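Local coordinates for PilO protein (Pseudomonas aeruginosa, PDB 5UVR) that pairs with PilN at the base of an inner-membrane complex essential for assembling functional type IV pili, which serve adhesion and twitching motility, at residues G45-D48 with L49-V53. Residues are numbered along the deposited sequence; the frame is centred on the assembly and turned at random.
Sequences GYHD and LATFV
Gly45 and Leu49 make the first of the i to i+4 backbone hydrogen bonds in the opening turns of helix 46-57, which follows directly on strand 33-44 in the modified ferredoxin fold of the PilO core. Gly45 is the N-cap: it stands just before the helix, and its O accepts from Leu49 N at 2.9 Å. The next bond, Ala50 N to Tyr46 O, measures 2.8 Å. Asp48 O accepts from Phe52 N in the same way.

His47 O has two neighbours one turn on. Thr51 N donates to it over 2.9 Å, and Thr51 OG1 lies 3.1 Å from His47 O, although the hydroxyl proton has another possible acceptor. With chi1 at -63°, OG1 is anti to its own carbonyl carbon, which carries it back toward the preceding turn; threonine suits this place because so short a hydroxyl stays close to the backbone. The imidazole approaches the same hydroxyl at a slant, His47 CD2 standing 3.7 Å from Thr51 OG1. A water joins Asp48 to Thr51: it donates to Asp48 OD1 and is hydrogen-bonded to Thr51 OG1, each at 3.1 Å, while lying above one face of the His47 ring, toward its rim. Acidic Asp48 in the first turn is also well placed to interact favourably with the helix dipole.

On the buried side, Leu49 CG lies against Gly45 O at 3.2 Å, with CB and CD1 also near that oxygen, so the side chain packs over the first turn. Leu49 and Phe52, both buried, are the large apolar side chains that this part of the helix turns to the sheet: Leu49 meets Val42, Ile70, Leu81 and Met83, Phe52 meets Ile40 and Met83, and both touch Leu17 in a loop, so that the helix is seated on strands 33-44, 66-72 and 81-86.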
loop_
_atom_site.group_PDB
_atom_site.type_symbol
_atom_site.label_atom_id
_atom_site.label_comp_id
_atom_site.label_asym_id
_atom_site.label_seq_id
_atom_site.Cartn_x
_atom_site.Cartn_y
_atom_site.Cartn_z
ATOM N N GLY A 45 2.822 -11.866 -10.260
ATOM C CA GLY A 45 4.196 -12.031 -10.691
ATOM C C GLY A 45 5.055 -10.830 -10.327
ATOM O O GLY A 45 4.561 -9.742 -9.998
ATOM N N TYR A 46 6.372 -11.024 -10.391
ATOM C CA TYR A 46 7.292 -9.927 -10.071
ATOM C C TYR A 46 6.998 -8.672 -10.877
ATOM O O TYR A 46 7.017 -7.557 -10.336
ATOM C CB TYR A 46 8.739 -10.348 -10.327
ATOM C CG TYR A 46 9.300 -11.332 -9.342
ATOM C CD1 TYR A 46 9.667 -10.934 -8.061
ATOM C CD2 TYR A 46 9.501 -12.657 -9.702
ATOM C CE1 TYR A 46 10.190 -11.851 -7.160
ATOM C CE2 TYR A 46 10.022 -13.566 -8.816
ATOM C CZ TYR A 46 10.367 -13.162 -7.555
ATOM O OH TYR A 46 10.884 -14.086 -6.678
ATOM N N HIS A 47 6.758 -8.832 -12.178
ATOM C CA HIS A 47 6.554 -7.690 -13.058
ATOM C C HIS A 47 5.327 -6.889 -12.642
ATOM O O HIS A 47 5.389 -5.668 -12.480
ATOM C CB HIS A 47 6.407 -8.179 -14.496
ATOM C CG HIS A 47 6.523 -7.097 -15.521
ATOM N ND1 HIS A 47 6.537 -7.362 -16.872
ATOM C CD2 HIS A 47 6.666 -5.755 -15.399
ATOM C CE1 HIS A 47 6.664 -6.229 -17.540
ATOM N NE2 HIS A 47 6.745 -5.238 -16.667
ATOM N N ASP A 48 4.187 -7.562 -12.485
ATOM C CA ASP A 48 2.978 -6.838 -12.101
ATOM C C ASP A 48 3.087 -6.242 -10.701
ATOM O O ASP A 48 2.551 -5.156 -10.440
ATOM C CB ASP A 48 1.780 -7.780 -12.211
ATOM C CG ASP A 48 1.476 -8.162 -13.640
ATOM O OD1 ASP A 48 1.504 -7.283 -14.533
ATOM O OD2 ASP A 48 1.214 -9.352 -13.882
ATOM N N LEU A 49 3.754 -6.930 -9.783
ATOM C CA LEU A 49 3.950 -6.358 -8.458
ATOM C C LEU A 49 4.830 -5.121 -8.529
ATOM O O LEU A 49 4.556 -4.107 -7.863
ATOM C CB LEU A 49 4.558 -7.402 -7.534
ATOM C CG LEU A 49 3.610 -8.545 -7.147
ATOM C CD1 LEU A 49 4.388 -9.703 -6.541
ATOM C CD2 LEU A 49 2.587 -8.019 -6.131
ATOM N N ALA A 50 5.896 -5.181 -9.330
ATOM C CA ALA A 50 6.771 -4.018 -9.480
ATOM C C ALA A 50 6.025 -2.843 -10.089
ATOM O O ALA A 50 6.170 -1.708 -9.622
ATOM C CB ALA A 50 7.977 -4.369 -10.343
ATOM N N THR A 51 5.222 -3.098 -11.126
ATOM C CA THR A 51 4.451 -2.030 -11.751
ATOM C C THR A 51 3.526 -1.374 -10.736
ATOM O O THR A 51 3.376 -0.144 -10.718
ATOM C CB THR A 51 3.658 -2.584 -12.935
ATOM O OG1 THR A 51 4.574 -3.063 -13.925
ATOM C CG2 THR A 51 2.798 -1.514 -13.560
ATOM N N PHE A 52 2.917 -2.184 -9.874
ATOM C CA PHE A 52 2.074 -1.650 -8.802
ATOM C C PHE A 52 2.867 -0.747 -7.852
ATOM O O PHE A 52 2.426 0.362 -7.523
ATOM C CB PHE A 52 1.431 -2.806 -8.041
ATOM C CG PHE A 52 0.609 -2.370 -6.852
ATOM C CD1 PHE A 52 -0.585 -1.699 -7.036
ATOM C CD2 PHE A 52 1.014 -2.665 -5.562
ATOM C CE1 PHE A 52 -1.358 -1.304 -5.943
ATOM C CE2 PHE A 52 0.249 -2.270 -4.465
ATOM C CZ PHE A 52 -0.940 -1.589 -4.665
ATOM N N VAL A 53 4.021 -1.216 -7.366
ATOM C CA VAL A 53 4.819 -0.405 -6.442
ATOM C C VAL A 53 5.220 0.918 -7.095
ATOM O O VAL A 53 5.148 1.990 -6.475
ATOM C CB VAL A 53 6.045 -1.205 -5.958
ATOM C CG1 VAL A 53 7.006 -0.292 -5.173
ATOM C CG2 VAL A 53 5.619 -2.369 -5.089
HETATM O O HOH W 1 2.984 -4.908 -15.886
#